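DspB (Aggregatibacter actinomycetemcomitans, PDB 1YHT) probably hydrolyses beta-linked N-acetylglucosamine polymers of the biofilm matrix, as a family 20 glycoside hydrolase built on a TIM barrel. Local coordinates at residues 25-30 with 56-61; 116-121 with 146-151; 182-187 with 216-221. All coordinates share one frame; numbering follows the deposited sequence.

Contact 1: residues 25-30 with 56-61; sequences IARHFY and DHENYA
Arg27 reaches across to two carboxylates of the 56-61 loop, and the three side chains form a salt-bridge network. Its NE donates to Glu58 OE1 at 2.8 Å, a bent bond with an N-H...O angle of 136°. The oxygen lies close to the guanidinium plane but is met from above its own carboxylate, the two planes being 75° apart. Asp56 uses the guanidinium differently: its carboxylate stacks over one face, the planes 25° apart, with OD1 3.2 Å from Arg27 NH2. A bend at chi2 lays the guanidinium against the Asp56 carboxylate with its NE edge toward Glu58, and water 2 links Arg27 NH2 to Glu58 OE2. Both Asp56 oxygens have further partners, OD2 taking a hydrogen bond from His53 NE2 and OD1 one from the backbone N of His57. Arg27 NH1 forms a third salt bridge, to Asp24, so that three acids hold the guanidinium at NE, NH1 and NH2.

Outward from the charges, Ala26 CB packs on Asp56 CB at 3.7 Å, and Ala26 O sits 3.3 Å from Asn59 CB. Water 1 joins Ile25 O to Asn59 ND2, whose other partner is Pro90 O. Beyond it Ala61 CB packs against Ile25 CG1 at 4.0 Å, while the rim of the Phe29 ring turns toward Ala61 O.

The two loops follow the parallel, neighbouring barrel strands 18-24 and 49-53. Tyr60 faces away from 25-30 and packs against helices 122-132 and 154-171, whereas His28 and Tyr30 touch helix 339-358.

Contact 2: residues 116-121 with 146-151; sequences DSPNHM and DDEIDI
Pro118, which follows a cis peptide bond, turns its ring toward the 146-151 loop. Its CB meets Ile151 CG2 at 3.6 Å and Ile149 CG2 at 3.8 Å; one atom further out, CG lies 4.0 Å from both Ile151 CG2 and Glu148 OE1. The proline ring and the glutamate chain run side by side in the same direction. At the other end of the residue, Pro118 O accepts a hydrogen bond from Ile149 N at 3.2 Å, in the carbonyl plane and on a lone pair. Glu148 CA also sends a CA-H...O contact to this oxygen, which thus has two donors from adjacent residues.

Here the chain leaves strand 110-117 of the TIM barrel, and the partner loop leads into helix 154-171. Glu148 OE1 stays beside the proline ring while OE2 accepts a hydrogen bond from the backbone N of Gly186 in the next barrel loop.

Met121 is the N-cap residue of helix 122-132. With CG between the backbone N and the carbonyl carbon (chi1 60°) and the chain extended at chi2, SD reaches Ile149 CB at 3.8 Å, the two side chains crossing at about a right angle. Water 3 accepts from Met121 N and donates to Asp147 O.

Contact 3: residues 182-187 with 216-221; sequences GDEFGY and WNDGLI
Asp218, Trp216 and Asp183 bury more surface here than the other residues, at a junction between two loops that follow adjacent parallel strands of the TIM barrel, 177-181 and 212-216. The first loop carries the Asp183-Glu184 pair; in family 20 enzymes the Glu of such a pair is the general acid/base and the Asp assists the substrate's acetamido group, and the same is probable here.

Asp218 is the second residue of a type I beta turn from Asn217 to Leu220, and points its carboxylate at the first loop. OD1 accepts the backbone N-H of Glu184 at 3.0 Å with an angle of 155°, the donor standing well above the carboxylate plane. OD2 is held by Trp237 NE1, so the group is gripped at both oxygens.

Trp216 lies alongside Asp183, indole and carboxylate planes 42° apart, with CD1 3.5 Å from both Asp183 CB and OD1. Its NE1 donates a hydrogen bond to Glu114 OE2, and the backbone N of Gly182 approaches the indole edge.

Further out, Phe185 CZ touches Gly219 CA at 3.9 Å. Between the two segments, water 4 donates to Gly182 O and Trp216 O and accepts from Gly219 N, each at 2.8 Å.

Overall arrangement
All three contacts are largely buried around one parallel barrel; contacts 1 and 3 join loops after adjacent strands, whereas contact 2 ties the end of strand 110-117 to the loop between helices 134-140 and 154-171. Contact 1 has an exposed edge at Glu58 and contact 3 one at Tyr187. Their chemistry differs: contact 1 rests on ion pairs, contact 2 on proline and isoleucine packing with a backbone bond, contact 3 on a carboxylate-to-backbone bond and a shared water. Contact 2 touches both others: His120 probably hydrogen-bonds to Asp56 of contact 1 through ND1 and to Glu184 of contact 3 through NE2. Contacts 1 and 3 do not touch, their centres lying about 21 Å apart.

Contact 1: residues 25-30 with 56-61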
loop_
_atom_site.group_PDB
_atom_site.type_symbol
_atom_site.label_atom_id
_atom_site.label_comp_id
_atom_site.label_asym_id
_atom_site.label_seq_id
_atom_site.Cartn_x
_atom_site.Cartn_y
_atom_site.Cartn_z
ATOM N N ILE A 25 5.847 -5.762 2.034
ATOM C CA ILE A 25 6.707 -6.488 2.933
ATOM C C ILE A 25 5.894 -7.292 3.930
ATOM O O ILE A 25 6.466 -7.947 4.746
ATOM C CB ILE A 25 7.762 -5.586 3.636
ATOM C CG1 ILE A 25 7.151 -4.570 4.607
ATOM C CG2 ILE A 25 8.649 -4.885 2.559
ATOM C CD1 ILE A 25 8.180 -3.831 5.360
ATOM N N ALA A 26 4.567 -7.275 3.817
ATOM C CA ALA A 26 3.716 -8.051 4.711
ATOM C C ALA A 26 3.626 -9.505 4.272
ATOM O O ALA A 26 3.609 -10.409 5.096
ATOM C CB ALA A 26 2.318 -7.436 4.771
ATOM N N ARG A 27 3.498 -9.720 2.976
ATOM C CA ARG A 27 3.408 -11.071 2.399
ATOM C C ARG A 27 4.775 -11.719 2.121
ATOM O O ARG A 27 4.849 -12.932 1.956
ATOM C CB ARG A 27 2.636 -11.032 1.082
ATOM C CG ARG A 27 1.107 -10.968 1.239
ATOM C CD ARG A 27 0.593 -9.732 1.998
ATOM N NE ARG A 27 -0.852 -9.681 1.765
ATOM C CZ ARG A 27 -1.423 -9.163 0.694
ATOM N NH1 ARG A 27 -0.693 -8.528 -0.200
ATOM N NH2 ARG A 27 -2.744 -9.254 0.530
ATOM N N HIS A 28 5.802 -10.896 1.928
ATOM C CA HIS A 28 7.173 -11.389 1.724
ATOM C C HIS A 28 8.159 -10.382 2.356
ATOM O O HIS A 28 8.044 -9.189 2.105
ATOM C CB HIS A 28 7.522 -11.527 0.247
ATOM C CG HIS A 28 8.755 -12.355 0.008
ATOM N ND1 HIS A 28 10.036 -11.855 0.150
ATOM C CD2 HIS A 28 8.895 -13.667 -0.277
ATOM C CE1 HIS A 28 10.912 -12.825 -0.077
ATOM N NE2 HIS A 28 10.243 -13.933 -0.339
ATOM N N PHE A 29 9.092 -10.845 3.183
ATOM C CA PHE A 29 9.949 -9.916 3.929
ATOM C C PHE A 29 11.163 -9.581 3.120
ATOM O O PHE A 29 11.652 -10.435 2.400
ATOM C CB PHE A 29 10.385 -10.558 5.247
ATOM C CG PHE A 29 10.956 -9.601 6.238
ATOM C CD1 PHE A 29 10.134 -8.795 6.990
ATOM C CD2 PHE A 29 12.333 -9.512 6.429
ATOM C CE1 PHE A 29 10.629 -7.928 7.928
ATOM C CE2 PHE A 29 12.843 -8.646 7.370
ATOM C CZ PHE A 29 12.008 -7.854 8.116
ATOM N N TYR A 30 11.680 -8.362 3.271
ATOM C CA TYR A 30 12.895 -7.927 2.605
ATOM C C TYR A 30 13.884 -7.341 3.620
ATOM O O TYR A 30 13.544 -6.519 4.497
ATOM C CB TYR A 30 12.592 -6.871 1.506
ATOM C CG TYR A 30 11.631 -7.352 0.416
ATOM C CD1 TYR A 30 12.086 -7.639 -0.880
ATOM C CD2 TYR A 30 10.295 -7.522 0.682
ATOM C CE1 TYR A 30 11.223 -8.036 -1.895
ATOM C CE2 TYR A 30 9.400 -7.969 -0.319
ATOM C CZ TYR A 30 9.863 -8.203 -1.601
ATOM O OH TYR A 30 9.005 -8.647 -2.581
ATOM N N ASP A 56 -0.712 -6.444 6.589
ATOM C CA ASP A 56 -1.791 -7.080 5.828
ATOM C C ASP A 56 -2.277 -8.283 6.630
ATOM O O ASP A 56 -2.006 -8.369 7.812
ATOM C CB ASP A 56 -1.346 -7.452 4.391
ATOM C CG ASP A 56 -2.478 -7.315 3.367
ATOM O OD1 ASP A 56 -3.441 -8.132 3.481
ATOM O OD2 ASP A 56 -2.449 -6.380 2.466
ATOM N N HIS A 57 -2.966 -9.228 6.005
ATOM C CA HIS A 57 -3.443 -10.387 6.736
ATOM C C HIS A 57 -2.332 -11.277 7.294
ATOM O O HIS A 57 -2.418 -11.726 8.429
ATOM C CB HIS A 57 -4.328 -11.265 5.858
ATOM C CG HIS A 57 -5.523 -10.577 5.316
ATOM N ND1 HIS A 57 -6.556 -10.156 6.120
ATOM C CD2 HIS A 57 -5.914 -10.345 4.042
ATOM C CE1 HIS A 57 -7.521 -9.665 5.367
ATOM N NE2 HIS A 57 -7.168 -9.777 4.102
ATOM N N GLU A 58 -1.254 -11.427 6.541
ATOM C CA GLU A 58 -0.268 -12.445 6.812
ATOM C C GLU A 58 0.757 -11.980 7.858
ATOM O O GLU A 58 1.315 -12.818 8.584
ATOM C CB GLU A 58 0.467 -12.832 5.524
ATOM C CG GLU A 58 -0.371 -13.567 4.471
ATOM C CD GLU A 58 -1.232 -12.653 3.640
ATOM O OE1 GLU A 58 -1.289 -11.441 3.897
ATOM O OE2 GLU A 58 -1.877 -13.152 2.713
ATOM N N ASN A 59 1.016 -10.670 7.925
ATOM C CA ASN A 59 1.988 -10.151 8.872
ATOM C C ASN A 59 1.889 -8.634 9.076
ATOM O O ASN A 59 1.264 -7.926 8.280
ATOM C CB ASN A 59 3.397 -10.521 8.381
ATOM C CG ASN A 59 4.486 -10.341 9.439
ATOM O OD1 ASN A 59 4.248 -10.396 10.653
ATOM N ND2 ASN A 59 5.700 -10.189 8.971
ATOM N N TYR A 60 2.464 -8.188 10.200
ATOM C CA TYR A 60 2.681 -6.780 10.521
ATOM C C TYR A 60 4.208 -6.730 10.685
ATOM O O TYR A 60 4.743 -7.210 11.689
ATOM C CB TYR A 60 1.985 -6.413 11.869
ATOM C CG TYR A 60 2.119 -4.974 12.242
ATOM C CD1 TYR A 60 1.219 -4.035 11.748
ATOM C CD2 TYR A 60 3.183 -4.527 13.033
ATOM C CE1 TYR A 60 1.340 -2.674 12.063
ATOM C CE2 TYR A 60 3.342 -3.170 13.337
ATOM C CZ TYR A 60 2.380 -2.250 12.846
ATOM O OH TYR A 60 2.484 -0.925 13.083
ATOM N N ALA A 61 4.894 -6.136 9.716
ATOM C CA ALA A 61 6.312 -6.377 9.525
ATOM C C ALA A 61 7.270 -5.327 10.111
ATOM O O ALA A 61 8.417 -5.232 9.663
ATOM C CB ALA A 61 6.592 -6.547 8.050
HETATM O O HOH W 1 6.781 -10.180 6.367
HETATM O O HOH W 2 -3.847 -11.695 1.765
#

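Contact 2: residues 116-121 with 146-151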
loop_
_atom_site.group_PDB
_atom_site.type_symbol
_atom_site.label_atom_id
_atom_site.label_comp_id
_atom_site.label_asym_id
_atom_site.label_seq_id
_atom_site.Cartn_x
_atom_site.Cartn_y
_atom_site.Cartn_z
ATOM N N ASP A 116 -3.062 -0.512 6.527
ATOM C CA ASP A 116 -4.265 -0.800 5.780
ATOM C C ASP A 116 -5.427 -1.113 6.757
ATOM O O ASP A 116 -5.237 -1.704 7.830
ATOM C CB ASP A 116 -4.033 -1.950 4.778
ATOM C CG ASP A 116 -5.050 -1.976 3.652
ATOM O OD1 ASP A 116 -6.106 -1.289 3.760
ATOM O OD2 ASP A 116 -4.794 -2.733 2.667
ATOM N N SER A 117 -6.590 -0.640 6.366
ATOM C CA SER A 117 -7.855 -0.843 7.074
ATOM C C SER A 117 -8.956 -0.365 6.141
ATOM O O SER A 117 -8.686 0.367 5.171
ATOM C CB SER A 117 -7.892 -0.128 8.416
ATOM O OG SER A 117 -8.302 1.226 8.325
ATOM N N PRO A 118 -10.217 -0.788 6.407
ATOM C CA PRO A 118 -10.680 -1.654 7.486
ATOM C C PRO A 118 -10.449 -3.139 7.306
ATOM O O PRO A 118 -10.624 -3.884 8.276
ATOM C CB PRO A 118 -12.213 -1.409 7.498
ATOM C CG PRO A 118 -12.545 -0.991 6.182
ATOM C CD PRO A 118 -11.325 -0.310 5.579
ATOM N N ASN A 119 -10.117 -3.573 6.091
ATOM C CA ASN A 119 -9.779 -4.982 5.822
ATOM C C ASN A 119 -8.232 -5.117 5.827
ATOM O O ASN A 119 -7.541 -4.199 6.287
ATOM C CB ASN A 119 -10.486 -5.423 4.514
ATOM C CG ASN A 119 -10.902 -6.921 4.504
ATOM O OD1 ASN A 119 -12.125 -7.283 4.496
ATOM N ND2 ASN A 119 -9.905 -7.800 4.475
ATOM N N HIS A 120 -7.697 -6.231 5.321
ATOM C CA HIS A 120 -6.250 -6.388 5.135
ATOM C C HIS A 120 -5.479 -6.042 6.428
ATOM O O HIS A 120 -4.431 -5.379 6.416
ATOM C CB HIS A 120 -5.799 -5.567 3.922
ATOM C CG HIS A 120 -6.182 -6.176 2.605
ATOM N ND1 HIS A 120 -5.585 -7.321 2.119
ATOM C CD2 HIS A 120 -7.109 -5.814 1.676
ATOM C CE1 HIS A 120 -6.134 -7.641 0.954
ATOM N NE2 HIS A 120 -7.046 -6.730 0.649
ATOM N N MET A 121 -5.998 -6.526 7.565
ATOM C CA MET A 121 -5.390 -6.194 8.867
ATOM C C MET A 121 -5.397 -7.310 9.865
ATOM O O MET A 121 -5.309 -7.063 11.067
ATOM C CB MET A 121 -5.996 -4.894 9.445
ATOM C CG MET A 121 -7.471 -4.887 9.708
ATOM S SD MET A 121 -8.127 -3.354 10.404
ATOM C CE MET A 121 -6.924 -3.012 11.682
ATOM N N ASP A 146 -16.131 -10.519 10.175
ATOM C CA ASP A 146 -15.071 -10.847 11.120
ATOM C C ASP A 146 -13.644 -10.518 10.639
ATOM O O ASP A 146 -12.678 -10.768 11.340
ATOM C CB ASP A 146 -15.159 -12.324 11.477
ATOM C CG ASP A 146 -14.551 -12.624 12.845
ATOM O OD1 ASP A 146 -14.885 -11.905 13.844
ATOM O OD2 ASP A 146 -13.713 -13.568 12.894
ATOM N N ASP A 147 -13.507 -9.963 9.447
ATOM C CA ASP A 147 -12.183 -9.607 8.936
ATOM C C ASP A 147 -11.971 -8.089 8.840
ATOM O O ASP A 147 -11.064 -7.610 8.128
ATOM C CB ASP A 147 -11.933 -10.299 7.587
ATOM C CG ASP A 147 -12.959 -9.928 6.519
ATOM O OD1 ASP A 147 -14.032 -9.368 6.839
ATOM O OD2 ASP A 147 -12.685 -10.230 5.342
ATOM N N GLU A 148 -12.812 -7.320 9.541
ATOM C CA GLU A 148 -12.676 -5.871 9.495
ATOM C C GLU A 148 -12.873 -5.201 10.849
ATOM O O GLU A 148 -13.686 -5.631 11.675
ATOM C CB GLU A 148 -13.627 -5.283 8.471
ATOM C CG GLU A 148 -13.445 -5.804 7.055
ATOM C CD GLU A 148 -14.333 -5.082 6.061
ATOM O OE1 GLU A 148 -14.992 -4.107 6.449
ATOM O OE2 GLU A 148 -14.349 -5.450 4.878
ATOM N N ILE A 149 -12.133 -4.114 11.036
ATOM C CA ILE A 149 -12.340 -3.224 12.154
ATOM C C ILE A 149 -13.726 -2.603 12.015
ATOM O O ILE A 149 -14.230 -2.419 10.870
ATOM C CB ILE A 149 -11.223 -2.115 12.191
ATOM C CG1 ILE A 149 -11.077 -1.513 13.600
ATOM C CG2 ILE A 149 -11.525 -1.026 11.215
ATOM C CD1 ILE A 149 -10.170 -2.258 14.487
ATOM N N ASP A 150 -14.349 -2.267 13.150
ATOM C CA ASP A 150 -15.648 -1.587 13.107
ATOM C C ASP A 150 -15.505 -0.106 12.865
ATOM O O ASP A 150 -15.243 0.661 13.800
ATOM C CB ASP A 150 -16.404 -1.787 14.414
ATOM C CG ASP A 150 -17.839 -1.318 14.339
ATOM O OD1 ASP A 150 -18.243 -0.578 13.385
ATOM O OD2 ASP A 150 -18.537 -1.651 15.301
ATOM N N ILE A 151 -15.726 0.309 11.621
ATOM C CA ILE A 151 -15.493 1.733 11.239
ATOM C C ILE A 151 -16.515 2.725 11.854
ATOM O O ILE A 151 -16.344 3.984 11.803
ATOM C CB ILE A 151 -15.461 1.868 9.706
ATOM C CG1 ILE A 151 -16.773 1.350 9.084
ATOM C CG2 ILE A 151 -14.238 1.107 9.098
ATOM C CD1 ILE A 151 -16.881 1.642 7.595
HETATM O O HOH W 3 -8.355 -8.095 8.189
#

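Contact 3: residues 182-187 with 216-221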
loop_
_atom_site.group_PDB
_atom_site.type_symbol
_atom_site.label_atom_id
_atom_site.label_comp_id
_atom_site.label_asym_id
_atom_site.label_seq_id
_atom_site.Cartn_x
_atom_site.Cartn_y
_atom_site.Cartn_z
ATOM N N GLY A 182 -7.723 1.184 2.541
ATOM C CA GLY A 182 -9.072 1.325 2.009
ATOM C C GLY A 182 -9.379 0.469 0.772
ATOM O O GLY A 182 -10.270 0.810 -0.020
ATOM N N ASP A 183 -8.651 -0.636 0.621
ATOM C CA ASP A 183 -8.914 -1.595 -0.447
ATOM C C ASP A 183 -9.672 -2.816 0.010
ATOM O O ASP A 183 -9.499 -3.298 1.140
ATOM C CB ASP A 183 -7.625 -2.044 -1.144
ATOM C CG ASP A 183 -6.649 -2.753 -0.184
ATOM O OD1 ASP A 183 -6.570 -2.346 0.994
ATOM O OD2 ASP A 183 -5.961 -3.715 -0.612
ATOM N N GLU A 184 -10.536 -3.278 -0.903
ATOM C CA GLU A 184 -11.225 -4.556 -0.829
ATOM C C GLU A 184 -11.943 -4.774 0.482
ATOM O O GLU A 184 -11.800 -5.821 1.076
ATOM C CB GLU A 184 -10.237 -5.725 -1.084
ATOM C CG GLU A 184 -9.467 -5.650 -2.384
ATOM C CD GLU A 184 -8.602 -6.881 -2.649
ATOM O OE1 GLU A 184 -7.887 -7.315 -1.712
ATOM O OE2 GLU A 184 -8.655 -7.412 -3.801
ATOM N N PHE A 185 -12.750 -3.816 0.909
ATOM C CA PHE A 185 -13.441 -3.894 2.180
ATOM C C PHE A 185 -14.943 -3.950 1.878
ATOM O O PHE A 185 -15.397 -3.514 0.789
ATOM C CB PHE A 185 -13.108 -2.684 3.076
ATOM C CG PHE A 185 -13.625 -1.375 2.528
ATOM C CD1 PHE A 185 -14.897 -0.944 2.843
ATOM C CD2 PHE A 185 -12.885 -0.625 1.629
ATOM C CE1 PHE A 185 -15.400 0.193 2.309
ATOM C CE2 PHE A 185 -13.416 0.512 1.071
ATOM C CZ PHE A 185 -14.663 0.929 1.436
ATOM N N GLY A 186 -15.705 -4.511 2.806
ATOM C CA GLY A 186 -17.175 -4.528 2.687
ATOM C C GLY A 186 -17.768 -5.326 1.536
ATOM O O GLY A 186 -18.876 -5.034 1.059
ATOM N N TYR A 187 -17.077 -6.354 1.086
ATOM C CA TYR A 187 -17.517 -7.042 -0.123
ATOM C C TYR A 187 -18.868 -7.752 0.045
ATOM O O TYR A 187 -19.641 -7.818 -0.921
ATOM C CB TYR A 187 -16.440 -8.006 -0.668
ATOM C CG TYR A 187 -15.375 -7.355 -1.590
ATOM C CD1 TYR A 187 -14.323 -8.120 -2.087
ATOM C CD2 TYR A 187 -15.431 -6.001 -1.963
ATOM C CE1 TYR A 187 -13.345 -7.569 -2.940
ATOM C CE2 TYR A 187 -14.461 -5.442 -2.803
ATOM C CZ TYR A 187 -13.422 -6.244 -3.295
ATOM O OH TYR A 187 -12.469 -5.727 -4.150
ATOM N N TRP A 216 -6.423 3.974 -1.344
ATOM C CA TRP A 216 -6.804 3.163 -2.492
ATOM C C TRP A 216 -8.175 3.664 -3.024
ATOM O O TRP A 216 -8.959 4.243 -2.263
ATOM C CB TRP A 216 -6.864 1.658 -2.123
ATOM C CG TRP A 216 -5.555 1.028 -1.720
ATOM C CD1 TRP A 216 -5.237 0.498 -0.508
ATOM C CD2 TRP A 216 -4.392 0.865 -2.543
ATOM N NE1 TRP A 216 -3.948 0.000 -0.527
ATOM C CE2 TRP A 216 -3.410 0.217 -1.759
ATOM C CE3 TRP A 216 -4.115 1.132 -3.892
ATOM C CZ2 TRP A 216 -2.153 -0.131 -2.259
ATOM C CZ3 TRP A 216 -2.904 0.791 -4.393
ATOM C CH2 TRP A 216 -1.905 0.164 -3.567
ATOM N N ASN A 217 -8.458 3.475 -4.317
ATOM C CA ASN A 217 -9.723 4.037 -4.887
ATOM C C ASN A 217 -11.020 3.278 -4.616
ATOM O O ASN A 217 -12.066 3.737 -4.997
ATOM C CB ASN A 217 -9.607 4.242 -6.397
ATOM C CG ASN A 217 -9.470 2.955 -7.141
ATOM O OD1 ASN A 217 -8.417 2.333 -7.118
ATOM N ND2 ASN A 217 -10.551 2.519 -7.797
ATOM N N ASP A 218 -10.947 2.124 -3.963
ATOM C CA ASP A 218 -12.026 1.160 -3.971
ATOM C C ASP A 218 -13.366 1.733 -3.442
ATOM O O ASP A 218 -14.438 1.365 -3.939
ATOM C CB ASP A 218 -11.705 -0.076 -3.135
ATOM C CG ASP A 218 -10.422 -0.750 -3.514
ATOM O OD1 ASP A 218 -10.417 -1.988 -3.562
ATOM O OD2 ASP A 218 -9.411 -0.037 -3.727
ATOM N N GLY A 219 -13.275 2.602 -2.435
ATOM C CA GLY A 219 -14.451 3.139 -1.772
ATOM C C GLY A 219 -14.993 4.396 -2.367
ATOM O O GLY A 219 -15.896 4.984 -1.820
ATOM N N LEU A 220 -14.448 4.788 -3.525
ATOM C CA LEU A 220 -14.850 6.016 -4.189
ATOM C C LEU A 220 -15.929 5.678 -5.186
ATOM O O LEU A 220 -15.651 5.127 -6.268
ATOM C CB LEU A 220 -13.642 6.690 -4.872
ATOM C CG LEU A 220 -12.516 7.119 -3.921
ATOM C CD1 LEU A 220 -11.322 7.703 -4.637
ATOM C CD2 LEU A 220 -13.019 8.109 -2.901
ATOM N N ILE A 221 -17.175 5.963 -4.782
ATOM C CA ILE A 221 -18.329 5.676 -5.615
ATOM C C ILE A 221 -19.064 6.958 -5.948
ATOM O O ILE A 221 -18.915 7.948 -5.273
ATOM C CB ILE A 221 -19.253 4.636 -4.977
ATOM C CG1 ILE A 221 -19.925 5.189 -3.698
ATOM C CG2 ILE A 221 -18.474 3.314 -4.691
ATOM C CD1 ILE A 221 -20.978 4.255 -3.166
HETATM O O HOH W 4 -11.144 3.369 -0.808
#